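Flavin-containing monooxygenase (Allium sativum, PDB 6WPU) binds flavin-adenine dinucleotide and, as an S-allyl-L-cysteine S-oxygenase, probably adds an oxygen atom to the sulfur of that garlic amino acid. Local coordinates at residues A38-R43 with L349-I354; L319-F324 with D402-N407; I362-P365 with E369-E372; E375-Q380 with R389-I394. All coordinates share one frame; numbering follows the deposited sequence.

Overall arrangement
Contact 1 pairs helix 32-43, which follows strand 24-28 of the five-stranded parallel sheet, with helix 343-358. Contacts 2, 3 and 4 lie on one side of the chain's centre; contacts 1 and 4 are about 25 Å apart, centre to centre, without touching. Contact 2 sets the loop 319-324 against helix 398-409, its centre 13 Å from that of contact 1, and W353 joins the two through F324, W404 and L405. Contacts 3 and 4 share helix 367-383 and fall, in that order, between the two segments of contact 2, with centres 11 and 14 Å from it. Together they tie three successive helices, 343-358, 367-383 and 398-409, and their loops to the FAD-binding part of the enzyme.

Contact 1. Residues A38-R43 with L349-I354; sequences ARELRR and LQSKWI. With SO4 (sulfate ion), chain C.
OE2 of E40 is gripped side-on by R39, whose NE and NH2 reach this one oxygen from opposite faces of the carboxylate plane, with R39 NH2 at 2.9 Å from E40 OE2. R43 NH1 adds a third, weak bond to the same oxygen. The other oxygen crosses to the second helix: K352 NZ comes from above the carboxylate plane, 43° out of it, and lies 2.8 Å from E40 OE1. K352 gets there by bending at its last two torsions, which curls the ammonium back over the carboxylate. Below the charges, E40 CG rests 3.4 Å from S351 OG, a hydroxyl whose own hydrogen-bond partner is the C347 carbonyl. Replacing E40 by alanine would probably leave K352 without its carboxylate partner and remove the link between it and R39 and R43, which also pair with D102. E348 bridges to R39 as well. On the outer side, R43 NE lies 2.7 Å from O3 of a sulfate ion, probably from the crystallisation liquor, and its NH2 binds O2, while R42 NH2 lies 2.9 Å from O1; both guanidiniums meet the ion at their edges. The helix axes approach to 8.4 Å at -31°. This salt-bridge network joins two helices of a Rossmann-type dinucleotide-binding domain, helix 32-43 being the one that follows the glycine-rich turn at the FAD.

Contact 2. Residues L319-F324 with D402-N407; sequences LYKHVF and DDWLAN
K321 lays its aliphatic chain over one face of the W404 indole, at a type II beta turn running from L319 to H322 that leads into a classic beta bulge, where V323 and F324 both face Y320. The tight part is the six-membered ring: K321 CE stands 3.9 Å from its centroid, 20° off the normal, a CH-pi contact, and K321 CG lies 3.8 Å from W404 CH2. A bend at chi2 (-54°) folds the lysine chain so that both carbons lie against the indole, which it crosses at about a right angle. K321 CG also lies over the centre of the Y320 ring, so the same carbon meets two aromatic groups. The looser part is the charged end of this partly exposed lysine: NZ makes a longer cation-pi contact at 4.8 Å from the six-membered ring centroid of W404, and its ion pair with D373 is long and weak. With alanine instead of W404, the K321 chain would probably lose its packing surface and its ammonium the aromatic face beneath it. W353 of helix 343-358 meets W404 edge-to-face. At the margin, Y320 OH approaches W404 CZ2 obliquely, at 3.9 Å.

Contact 3. Residues I362-P365 with E369-E372; sequences ISLP and EMME
P365 and M370 cross at about a right angle where the loop after helix 343-358 turns into helix 367-383, a local packing of a helix's first turns on the chain that leads into it. The proline ring presents its CD and CG to the methylene part of the methionine, with P365 CD 3.8 Å from M370 CG. Beyond that point the methionine stays extended through chi2 (-171°) and then bends at chi3 (-82°), which carries its terminal methyl round beside the proline carbonyl rather than onward past it. L364 completes the apolar patch, touching the sulfur with one methyl: L364 CD1 lies 4.3 Å from M370 SD. Y320 comes against both P365 and M370, while L364 also packs on W353 and V357, so the loop is held between two helices and the bulged turn of 319-324. E369 touches the proline at CB, its own CB lying 3.7 Å from P365 CB. Its extended chain brings OE1 to the backbone N of T366, from which it accepts a hydrogen bond close to the start of the helix. The same oxygen is in van der Waals contact with the proline, and M370 CE is 3.5 Å from P365 O.

Contact 4. Residues E375-Q380 with R389-I394; sequences EAYYKQ and RYTHNI
The Y377 ring takes the T391 carbonyl oxygen at its edge, in its own plane, while the Y378 ring meets the T391 methyl obliquely and the H392 ring carries that same CG2 over one face, 3.7 Å above its plane. T391 belongs to a type I beta turn, Y390 to N393, in the loop joining helix 367-383 to helix 398-409, so this contact folds the loop back on the helix before it. Y377, with CG anti to the backbone N (chi1 -180°), carries its ring toward the turn. Its hydroxyl gives a hydrogen bond of 2.8 Å from Y377 OH to T391 O, at a C=O...donor angle of 143° and tilted 24° from the carbonyl plane. The threonine methyl touches both tyrosines, 3.9 Å from Y377 CE2 and equally 3.9 Å from Y378 CE1. Its hydroxyl turns to other partners, the K388 carbonyl and R315 NE, and R315 also makes a cation-pi contact with Y378. Next along the turn, H392 ND1 probably hydrogen-bonds to H322 ND1, and H392 NE2 bonds to the backbone N of V316, tying the loop to the 319-324 region. The methyl of T391 therefore touches three rings, and T391 O also lies 3.5 Å from Y377 CE2.

Contact 1. Residues A38-R43 with L349-I354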
loop_
_atom_site.group_PDB
_atom_site.type_symbol
_atom_site.label_atom_id
_atom_site.label_comp_id
_atom_site.label_asym_id
_atom_site.label_seq_id
_atom_site.Cartn_x
_atom_site.Cartn_y
_atom_site.Cartn_z
ATOM N N ALA A 38 15.438 0.151 7.213
ATOM C CA ALA A 38 16.376 0.233 8.325
ATOM C C ALA A 38 17.376 -0.911 8.277
ATOM O O ALA A 38 18.579 -0.706 8.490
ATOM C CB ALA A 38 15.621 0.222 9.652
ATOM N N ARG A 39 16.896 -2.126 7.995
ATOM C CA ARG A 39 17.794 -3.273 7.915
ATOM C C ARG A 39 18.802 -3.101 6.782
ATOM O O ARG A 39 20.009 -3.281 6.980
ATOM C CB ARG A 39 16.993 -4.558 7.730
ATOM C CG ARG A 39 17.863 -5.809 7.630
ATOM C CD ARG A 39 17.006 -7.017 7.267
ATOM N NE ARG A 39 16.744 -7.064 5.831
ATOM C CZ ARG A 39 16.165 -8.084 5.197
ATOM N NH1 ARG A 39 15.760 -9.160 5.874
ATOM N NH2 ARG A 39 15.999 -8.027 3.880
ATOM N N GLU A 40 18.325 -2.713 5.595
ATOM C CA GLU A 40 19.209 -2.653 4.434
ATOM C C GLU A 40 20.227 -1.525 4.554
ATOM O O GLU A 40 21.358 -1.670 4.088
ATOM C CB GLU A 40 18.381 -2.507 3.153
ATOM C CG GLU A 40 17.506 -3.728 2.862
ATOM C CD GLU A 40 18.324 -5.013 2.697
ATOM O OE1 GLU A 40 19.341 -4.980 1.970
ATOM O OE2 GLU A 40 17.966 -6.046 3.306
ATOM N N LEU A 41 19.847 -0.398 5.166
ATOM C CA LEU A 41 20.819 0.653 5.431
ATOM C C LEU A 41 21.879 0.173 6.419
ATOM O O LEU A 41 23.073 0.415 6.218
ATOM C CB LEU A 41 20.117 1.912 5.956
ATOM C CG LEU A 41 19.258 2.662 4.931
ATOM C CD1 LEU A 41 18.347 3.708 5.595
ATOM C CD2 LEU A 41 20.147 3.307 3.898
ATOM N N ARG A 42 21.459 -0.516 7.488
ATOM C CA ARG A 42 22.419 -1.022 8.461
ATOM C C ARG A 42 23.367 -2.033 7.824
ATOM O O ARG A 42 24.576 -2.001 8.071
ATOM C CB ARG A 42 21.679 -1.637 9.656
ATOM C CG ARG A 42 22.616 -2.078 10.810
ATOM C CD ARG A 42 22.897 -3.582 10.782
ATOM N NE ARG A 42 21.663 -4.362 10.860
ATOM C CZ ARG A 42 21.532 -5.601 10.394
ATOM N NH1 ARG A 42 22.570 -6.202 9.810
ATOM N NH2 ARG A 42 20.359 -6.235 10.497
ATOM N N ARG A 43 22.836 -2.928 6.988
ATOM C CA ARG A 43 23.673 -3.948 6.365
ATOM C C ARG A 43 24.760 -3.338 5.502
ATOM O O ARG A 43 25.821 -3.939 5.329
ATOM C CB ARG A 43 22.828 -4.882 5.509
ATOM C CG ARG A 43 22.005 -5.851 6.285
ATOM C CD ARG A 43 21.103 -6.630 5.363
ATOM N NE ARG A 43 20.650 -7.835 6.029
ATOM C CZ ARG A 43 19.777 -8.694 5.528
ATOM N NH1 ARG A 43 19.222 -8.480 4.339
ATOM N NH2 ARG A 43 19.455 -9.767 6.234
ATOM N N LEU A 349 14.068 -4.646 -2.090
ATOM C CA LEU A 349 15.013 -4.419 -3.173
ATOM C C LEU A 349 15.230 -2.930 -3.417
ATOM O O LEU A 349 16.354 -2.505 -3.712
ATOM C CB LEU A 349 14.530 -5.124 -4.430
ATOM C CG LEU A 349 14.592 -6.644 -4.333
ATOM C CD1 LEU A 349 13.791 -7.283 -5.474
ATOM C CD2 LEU A 349 16.056 -7.134 -4.346
ATOM N N GLN A 350 14.180 -2.120 -3.273
ATOM C CA GLN A 350 14.355 -0.675 -3.373
ATOM C C GLN A 350 15.352 -0.166 -2.342
ATOM O O GLN A 350 16.217 0.656 -2.651
ATOM C CB GLN A 350 13.023 0.041 -3.191
ATOM C CG GLN A 350 12.083 -0.060 -4.364
ATOM C CD GLN A 350 10.858 0.798 -4.151
ATOM O OE1 GLN A 350 10.380 0.928 -3.026
ATOM N NE2 GLN A 350 10.350 1.399 -5.224
ATOM N N SER A 351 15.222 -0.615 -1.102
ATOM C CA SER A 351 16.070 -0.046 -0.071
ATOM C C SER A 351 17.470 -0.640 -0.144
ATOM O O SER A 351 18.442 0.029 0.214
ATOM C CB SER A 351 15.427 -0.254 1.300
ATOM O OG SER A 351 15.175 -1.626 1.530
ATOM N N LYS A 352 17.584 -1.869 -0.652
ATOM C CA LYS A 352 18.889 -2.440 -0.956
ATOM C C LYS A 352 19.609 -1.601 -2.009
ATOM O O LYS A 352 20.812 -1.340 -1.900
ATOM C CB LYS A 352 18.710 -3.888 -1.428
ATOM C CG LYS A 352 19.929 -4.784 -1.296
ATOM C CD LYS A 352 19.619 -6.200 -1.803
ATOM C CE LYS A 352 18.617 -6.935 -0.908
ATOM N NZ LYS A 352 19.230 -7.328 0.406
ATOM N N TRP A 353 18.873 -1.144 -3.019
ATOM C CA TRP A 353 19.434 -0.273 -4.044
ATOM C C TRP A 353 19.842 1.072 -3.456
ATOM O O TRP A 353 20.962 1.558 -3.695
ATOM C CB TRP A 353 18.400 -0.091 -5.152
ATOM C CG TRP A 353 18.842 0.707 -6.331
ATOM C CD1 TRP A 353 20.051 0.636 -6.977
ATOM C CD2 TRP A 353 18.073 1.695 -7.021
ATOM N NE1 TRP A 353 20.081 1.531 -8.023
ATOM C CE2 TRP A 353 18.873 2.187 -8.077
ATOM C CE3 TRP A 353 16.782 2.220 -6.846
ATOM C CZ2 TRP A 353 18.426 3.172 -8.960
ATOM C CZ3 TRP A 353 16.338 3.194 -7.726
ATOM C CH2 TRP A 353 17.161 3.658 -8.773
ATOM N N ILE A 354 18.944 1.682 -2.675
ATOM C CA ILE A 354 19.229 2.980 -2.071
ATOM C C ILE A 354 20.491 2.903 -1.216
ATOM O O ILE A 354 21.372 3.765 -1.307
ATOM C CB ILE A 354 18.028 3.467 -1.247
ATOM C CG1 ILE A 354 16.834 3.803 -2.143
ATOM C CG2 ILE A 354 18.413 4.694 -0.395
ATOM C CD1 ILE A 354 15.550 3.966 -1.318
HETATM S S SO4 C . 21.739 -9.651 9.250
HETATM O O1 SO4 C . 21.054 -9.065 10.402
HETATM O O2 SO4 C . 20.927 -10.715 8.670
HETATM O O3 SO4 C . 22.022 -8.634 8.252
HETATM O O4 SO4 C . 23.022 -10.182 9.701
#

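Contact 2. Residues L319-F324 with D402-N407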
loop_
_atom_site.group_PDB
_atom_site.type_symbol
_atom_site.label_atom_id
_atom_site.label_comp_id
_atom_site.label_asym_id
_atom_site.label_seq_id
_atom_site.Cartn_x
_atom_site.Cartn_y
_atom_site.Cartn_z
ATOM N N LEU A 319 10.219 11.045 -10.229
ATOM C CA LEU A 319 10.954 10.055 -9.446
ATOM C C LEU A 319 11.606 9.066 -10.396
ATOM O O LEU A 319 10.913 8.371 -11.151
ATOM C CB LEU A 319 10.053 9.305 -8.467
ATOM C CG LEU A 319 9.429 10.088 -7.313
ATOM C CD1 LEU A 319 8.655 9.145 -6.408
ATOM C CD2 LEU A 319 10.501 10.860 -6.549
ATOM N N TYR A 320 12.931 9.000 -10.349
ATOM C CA TYR A 320 13.663 8.049 -11.164
ATOM C C TYR A 320 13.428 6.654 -10.600
ATOM O O TYR A 320 13.649 6.425 -9.402
ATOM C CB TYR A 320 15.148 8.416 -11.173
ATOM C CG TYR A 320 16.025 7.418 -11.870
ATOM C CD1 TYR A 320 15.842 7.117 -13.230
ATOM C CD2 TYR A 320 17.031 6.762 -11.173
ATOM C CE1 TYR A 320 16.659 6.192 -13.871
ATOM C CE2 TYR A 320 17.846 5.834 -11.798
ATOM C CZ TYR A 320 17.664 5.557 -13.144
ATOM O OH TYR A 320 18.491 4.637 -13.743
ATOM N N LYS A 321 12.930 5.743 -11.447
ATOM C CA LYS A 321 12.590 4.373 -11.039
ATOM C C LYS A 321 11.626 4.363 -9.849
ATOM O O LYS A 321 11.648 3.446 -9.024
ATOM C CB LYS A 321 13.853 3.563 -10.719
ATOM C CG LYS A 321 14.879 3.513 -11.852
ATOM C CD LYS A 321 14.225 3.023 -13.147
ATOM C CE LYS A 321 15.268 2.747 -14.219
ATOM N NZ LYS A 321 14.648 2.499 -15.538
ATOM N N HIS A 322 10.778 5.395 -9.749
ATOM C CA HIS A 322 9.774 5.544 -8.690
ATOM C C HIS A 322 10.395 5.777 -7.312
ATOM O O HIS A 322 9.703 5.639 -6.290
ATOM C CB HIS A 322 8.814 4.337 -8.609
ATOM C CG HIS A 322 8.243 3.903 -9.929
ATOM N ND1 HIS A 322 7.158 4.523 -10.515
ATOM C CD2 HIS A 322 8.582 2.882 -10.754
ATOM C CE1 HIS A 322 6.870 3.921 -11.657
ATOM N NE2 HIS A 322 7.715 2.919 -11.823
ATOM N N VAL A 323 11.676 6.156 -7.252
ATOM C CA VAL A 323 12.403 6.187 -5.990
ATOM C C VAL A 323 13.082 7.533 -5.750
ATOM O O VAL A 323 12.916 8.131 -4.680
ATOM C CB VAL A 323 13.430 5.034 -5.936
ATOM C CG1 VAL A 323 14.432 5.233 -4.785
ATOM C CG2 VAL A 323 12.714 3.708 -5.765
ATOM N N PHE A 324 13.866 8.005 -6.729
ATOM C CA PHE A 324 14.815 9.108 -6.562
ATOM C C PHE A 324 14.353 10.367 -7.282
ATOM O O PHE A 324 14.274 10.365 -8.518
ATOM C CB PHE A 324 16.193 8.712 -7.104
ATOM C CG PHE A 324 16.978 7.799 -6.220
ATOM C CD1 PHE A 324 17.463 8.235 -4.989
ATOM C CD2 PHE A 324 17.293 6.515 -6.640
ATOM C CE1 PHE A 324 18.228 7.392 -4.174
ATOM C CE2 PHE A 324 18.064 5.668 -5.837
ATOM C CZ PHE A 324 18.533 6.115 -4.598
ATOM N N ASP A 402 11.463 -5.406 -10.016
ATOM C CA ASP A 402 12.250 -6.012 -8.945
ATOM C C ASP A 402 13.578 -6.544 -9.471
ATOM O O ASP A 402 14.633 -6.305 -8.875
ATOM C CB ASP A 402 11.472 -7.152 -8.284
ATOM C CG ASP A 402 10.328 -6.671 -7.409
ATOM O OD1 ASP A 402 10.225 -5.459 -7.117
ATOM O OD2 ASP A 402 9.528 -7.537 -7.006
ATOM N N ASP A 403 13.542 -7.286 -10.585
ATOM C CA ASP A 403 14.774 -7.868 -11.111
ATOM C C ASP A 403 15.754 -6.788 -11.547
ATOM O O ASP A 403 16.969 -6.947 -11.379
ATOM C CB ASP A 403 14.474 -8.813 -12.273
ATOM C CG ASP A 403 13.930 -10.154 -11.812
ATOM O OD1 ASP A 403 14.012 -10.444 -10.606
ATOM O OD2 ASP A 403 13.412 -10.918 -12.658
ATOM N N TRP A 404 15.253 -5.686 -12.122
ATOM C CA TRP A 404 16.141 -4.572 -12.442
ATOM C C TRP A 404 16.843 -4.060 -11.185
ATOM O O TRP A 404 18.055 -3.808 -11.193
ATOM C CB TRP A 404 15.368 -3.441 -13.125
ATOM C CG TRP A 404 16.273 -2.333 -13.579
ATOM C CD1 TRP A 404 16.890 -2.229 -14.788
ATOM C CD2 TRP A 404 16.696 -1.194 -12.813
ATOM N NE1 TRP A 404 17.665 -1.092 -14.831
ATOM C CE2 TRP A 404 17.565 -0.440 -13.631
ATOM C CE3 TRP A 404 16.423 -0.739 -11.519
ATOM C CZ2 TRP A 404 18.157 0.743 -13.204
ATOM C CZ3 TRP A 404 17.016 0.443 -11.088
ATOM C CH2 TRP A 404 17.870 1.173 -11.935
ATOM N N LEU A 405 16.099 -3.915 -10.092
ATOM C CA LEU A 405 16.714 -3.512 -8.837
ATOM C C LEU A 405 17.716 -4.558 -8.364
ATOM O O LEU A 405 18.835 -4.224 -7.960
ATOM C CB LEU A 405 15.634 -3.272 -7.779
ATOM C CG LEU A 405 14.721 -2.053 -7.959
ATOM C CD1 LEU A 405 13.542 -2.099 -6.988
ATOM C CD2 LEU A 405 15.505 -0.785 -7.778
ATOM N N ALA A 406 17.336 -5.841 -8.423
ATOM C CA ALA A 406 18.252 -6.901 -8.003
ATOM C C ALA A 406 19.543 -6.876 -8.816
ATOM O O ALA A 406 20.644 -7.043 -8.268
ATOM C CB ALA A 406 17.572 -8.265 -8.123
ATOM N N ASN A 407 19.434 -6.658 -10.125
ATOM C CA ASN A 407 20.642 -6.605 -10.933
ATOM C C ASN A 407 21.489 -5.383 -10.602
ATOM O O ASN A 407 22.721 -5.449 -10.664
ATOM C CB ASN A 407 20.291 -6.631 -12.414
ATOM C CG ASN A 407 21.516 -6.831 -13.283
ATOM O OD1 ASN A 407 21.981 -7.956 -13.464
ATOM N ND2 ASN A 407 22.063 -5.738 -13.801
#

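Contact 3. Residues I362-P365 with E369-E372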
loop_
_atom_site.group_PDB
_atom_site.type_symbol
_atom_site.label_atom_id
_atom_site.label_comp_id
_atom_site.label_asym_id
_atom_site.label_seq_id
_atom_site.Cartn_x
_atom_site.Cartn_y
_atom_site.Cartn_z
ATOM N N ILE A 362 27.440 1.361 -5.677
ATOM C CA ILE A 362 26.963 1.469 -7.047
ATOM C C ILE A 362 26.650 2.930 -7.326
ATOM O O ILE A 362 26.543 3.756 -6.418
ATOM C CB ILE A 362 25.728 0.579 -7.331
ATOM C CG1 ILE A 362 24.520 1.038 -6.535
ATOM C CG2 ILE A 362 26.011 -0.901 -7.043
ATOM C CD1 ILE A 362 23.334 0.145 -6.775
ATOM N N SER A 363 26.499 3.243 -8.603
ATOM C CA SER A 363 26.307 4.612 -9.041
ATOM C C SER A 363 24.903 4.812 -9.604
ATOM O O SER A 363 24.244 3.870 -10.049
ATOM C CB SER A 363 27.354 4.980 -10.096
ATOM O OG SER A 363 27.356 6.372 -10.347
ATOM N N LEU A 364 24.446 6.055 -9.556
ATOM C CA LEU A 364 23.270 6.534 -10.271
ATOM C C LEU A 364 23.702 7.218 -11.563
ATOM O O LEU A 364 24.861 7.610 -11.702
ATOM C CB LEU A 364 22.483 7.515 -9.394
ATOM C CG LEU A 364 21.684 6.929 -8.229
ATOM C CD1 LEU A 364 21.083 8.029 -7.342
ATOM C CD2 LEU A 364 20.578 6.004 -8.768
ATOM N N PRO A 365 22.807 7.372 -12.550
ATOM C CA PRO A 365 23.159 8.189 -13.722
ATOM C C PRO A 365 23.311 9.651 -13.330
ATOM O O PRO A 365 23.054 10.006 -12.175
ATOM C CB PRO A 365 21.962 7.993 -14.672
ATOM C CG PRO A 365 21.196 6.838 -14.134
ATOM C CD PRO A 365 21.436 6.841 -12.648
ATOM N N GLU A 369 20.451 12.594 -16.969
ATOM C CA GLU A 369 20.043 11.285 -17.467
ATOM C C GLU A 369 18.861 10.740 -16.682
ATOM O O GLU A 369 17.928 10.173 -17.268
ATOM C CB GLU A 369 21.215 10.314 -17.411
ATOM C CG GLU A 369 22.143 10.421 -18.616
ATOM C CD GLU A 369 23.577 10.055 -18.277
ATOM O OE1 GLU A 369 23.885 9.821 -17.083
ATOM O OE2 GLU A 369 24.403 10.012 -19.212
ATOM N N MET A 370 18.877 10.898 -15.357
ATOM C CA MET A 370 17.718 10.483 -14.577
ATOM C C MET A 370 16.476 11.251 -15.002
ATOM O O MET A 370 15.397 10.667 -15.158
ATOM C CB MET A 370 17.981 10.671 -13.084
ATOM C CG MET A 370 18.938 9.640 -12.510
ATOM S SD MET A 370 19.015 9.740 -10.712
ATOM C CE MET A 370 20.181 11.103 -10.500
ATOM N N MET A 371 16.612 12.562 -15.208
ATOM C CA MET A 371 15.459 13.361 -15.588
ATOM C C MET A 371 14.961 12.983 -16.982
ATOM O O MET A 371 13.749 12.944 -17.221
ATOM C CB MET A 371 15.801 14.847 -15.501
ATOM C CG MET A 371 14.600 15.747 -15.716
ATOM S SD MET A 371 13.278 15.484 -14.500
ATOM C CE MET A 371 14.010 16.281 -13.065
ATOM N N GLU A 372 15.878 12.673 -17.906
ATOM C CA GLU A 372 15.477 12.202 -19.229
ATOM C C GLU A 372 14.757 10.863 -19.145
ATOM O O GLU A 372 13.813 10.610 -19.907
ATOM C CB GLU A 372 16.695 12.086 -20.144
ATOM C CG GLU A 372 17.281 13.419 -20.531
ATOM C CD GLU A 372 18.591 13.301 -21.297
ATOM O OE1 GLU A 372 19.211 12.210 -21.295
ATOM O OE2 GLU A 372 19.001 14.314 -21.906
#

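Contact 4. Residues E375-Q380 with R389-I394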
loop_
_atom_site.group_PDB
_atom_site.type_symbol
_atom_site.label_atom_id
_atom_site.label_comp_id
_atom_site.label_asym_id
_atom_site.label_seq_id
_atom_site.Cartn_x
_atom_site.Cartn_y
_atom_site.Cartn_z
ATOM N N GLU A 375 11.189 11.508 -18.080
ATOM C CA GLU A 375 10.452 12.119 -19.182
ATOM C C GLU A 375 10.132 11.097 -20.259
ATOM O O GLU A 375 9.038 11.118 -20.837
ATOM C CB GLU A 375 11.246 13.291 -19.761
ATOM C CG GLU A 375 11.122 14.560 -18.916
ATOM C CD GLU A 375 12.228 15.588 -19.165
ATOM O OE1 GLU A 375 13.163 15.307 -19.953
ATOM O OE2 GLU A 375 12.160 16.680 -18.557
ATOM N N ALA A 376 11.071 10.186 -20.537
ATOM C CA ALA A 376 10.801 9.114 -21.491
ATOM C C ALA A 376 9.655 8.236 -21.011
ATOM O O ALA A 376 8.789 7.836 -21.800
ATOM C CB ALA A 376 12.058 8.272 -21.707
ATOM N N TYR A 377 9.635 7.927 -19.713
ATOM C CA TYR A 377 8.553 7.119 -19.168
ATOM C C TYR A 377 7.212 7.839 -19.310
ATOM O O TYR A 377 6.226 7.235 -19.738
ATOM C CB TYR A 377 8.854 6.766 -17.710
ATOM C CG TYR A 377 7.791 5.921 -17.056
ATOM C CD1 TYR A 377 7.575 4.605 -17.443
ATOM C CD2 TYR A 377 7.009 6.436 -16.045
ATOM C CE1 TYR A 377 6.587 3.829 -16.843
ATOM C CE2 TYR A 377 6.029 5.672 -15.437
ATOM C CZ TYR A 377 5.822 4.371 -15.836
ATOM O OH TYR A 377 4.835 3.633 -15.202
ATOM N N TYR A 378 7.166 9.135 -18.977
ATOM C CA TYR A 378 5.920 9.895 -19.083
ATOM C C TYR A 378 5.409 9.921 -20.517
ATOM O O TYR A 378 4.195 9.915 -20.755
ATOM C CB TYR A 378 6.128 11.327 -18.587
ATOM C CG TYR A 378 6.304 11.491 -17.091
ATOM C CD1 TYR A 378 6.084 10.433 -16.212
ATOM C CD2 TYR A 378 6.669 12.720 -16.559
ATOM C CE1 TYR A 378 6.234 10.602 -14.829
ATOM C CE2 TYR A 378 6.827 12.897 -15.196
ATOM C CZ TYR A 378 6.608 11.839 -14.334
ATOM O OH TYR A 378 6.761 12.039 -12.982
ATOM N N LYS A 379 6.325 9.964 -21.485
ATOM C CA LYS A 379 5.929 10.029 -22.882
ATOM C C LYS A 379 5.470 8.673 -23.399
ATOM O O LYS A 379 4.563 8.620 -24.240
ATOM C CB LYS A 379 7.077 10.577 -23.733
ATOM C CG LYS A 379 7.021 12.090 -23.909
ATOM C CD LYS A 379 8.327 12.629 -24.482
ATOM C CE LYS A 379 8.383 14.151 -24.428
ATOM N NZ LYS A 379 9.642 14.628 -23.780
ATOM N N GLN A 380 6.071 7.580 -22.912
ATOM C CA GLN A 380 5.536 6.250 -23.193
ATOM C C GLN A 380 4.100 6.120 -22.691
ATOM O O GLN A 380 3.223 5.640 -23.414
ATOM C CB GLN A 380 6.398 5.172 -22.551
ATOM C CG GLN A 380 7.688 4.859 -23.245
ATOM C CD GLN A 380 8.562 3.984 -22.373
ATOM O OE1 GLN A 380 9.595 4.425 -21.872
ATOM N NE2 GLN A 380 8.136 2.743 -22.162
ATOM N N ARG A 389 -2.828 9.015 -13.351
ATOM C CA ARG A 389 -2.977 8.394 -12.042
ATOM C C ARG A 389 -2.455 6.964 -11.995
ATOM O O ARG A 389 -2.358 6.401 -10.900
ATOM C CB ARG A 389 -4.444 8.445 -11.594
ATOM C CG ARG A 389 -5.417 7.576 -12.383
ATOM C CD ARG A 389 -6.867 7.812 -11.893
ATOM N NE ARG A 389 -7.860 7.054 -12.658
ATOM C CZ ARG A 389 -8.261 7.369 -13.889
ATOM N NH1 ARG A 389 -7.747 8.429 -14.508
ATOM N NH2 ARG A 389 -9.164 6.617 -14.512
ATOM N N TYR A 390 -2.091 6.370 -13.134
ATOM C CA TYR A 390 -1.481 5.047 -13.161
ATOM C C TYR A 390 0.045 5.096 -13.236
ATOM O O TYR A 390 0.669 4.070 -13.529
ATOM C CB TYR A 390 -2.038 4.229 -14.332
ATOM C CG TYR A 390 -3.532 4.001 -14.240
ATOM C CD1 TYR A 390 -4.092 3.367 -13.143
ATOM C CD2 TYR A 390 -4.381 4.441 -15.242
ATOM C CE1 TYR A 390 -5.455 3.178 -13.053
ATOM C CE2 TYR A 390 -5.747 4.250 -15.158
ATOM C CZ TYR A 390 -6.273 3.622 -14.072
ATOM O OH TYR A 390 -7.631 3.446 -14.006
ATOM N N THR A 391 0.656 6.258 -12.990
ATOM C CA THR A 391 2.101 6.391 -13.180
ATOM C C THR A 391 2.872 5.343 -12.380
ATOM O O THR A 391 3.864 4.785 -12.866
ATOM C CB THR A 391 2.565 7.799 -12.788
ATOM O OG1 THR A 391 1.989 8.772 -13.667
ATOM C CG2 THR A 391 4.109 7.916 -12.879
ATOM N N HIS A 392 2.442 5.066 -11.152
ATOM C CA HIS A 392 3.175 4.170 -10.263
ATOM C C HIS A 392 2.549 2.793 -10.179
ATOM O O HIS A 392 2.965 1.979 -9.344
ATOM C CB HIS A 392 3.285 4.798 -8.875
ATOM C CG HIS A 392 3.843 6.182 -8.912
ATOM N ND1 HIS A 392 5.106 6.457 -9.398
ATOM C CD2 HIS A 392 3.297 7.373 -8.573
ATOM C CE1 HIS A 392 5.320 7.758 -9.336
ATOM N NE2 HIS A 392 4.238 8.336 -8.842
ATOM N N ASN A 393 1.545 2.524 -11.014
ATOM C CA ASN A 393 0.955 1.199 -11.151
ATOM C C ASN A 393 1.889 0.358 -12.004
ATOM O O ASN A 393 2.078 0.650 -13.186
ATOM C CB ASN A 393 -0.426 1.321 -11.796
ATOM C CG ASN A 393 -1.145 -0.010 -11.919
ATOM O OD1 ASN A 393 -0.530 -1.061 -12.113
ATOM N ND2 ASN A 393 -2.458 0.034 -11.816
ATOM N N ILE A 394 2.482 -0.687 -11.421
ATOM C CA ILE A 394 3.408 -1.519 -12.186
ATOM C C ILE A 394 3.030 -2.995 -12.065
ATOM O O ILE A 394 3.892 -3.877 -12.143
ATOM C CB ILE A 394 4.877 -1.273 -11.759
ATOM C CG1 ILE A 394 5.141 -1.705 -10.320
ATOM C CG2 ILE A 394 5.251 0.210 -11.869
ATOM C CD1 ILE A 394 6.601 -1.482 -9.886
#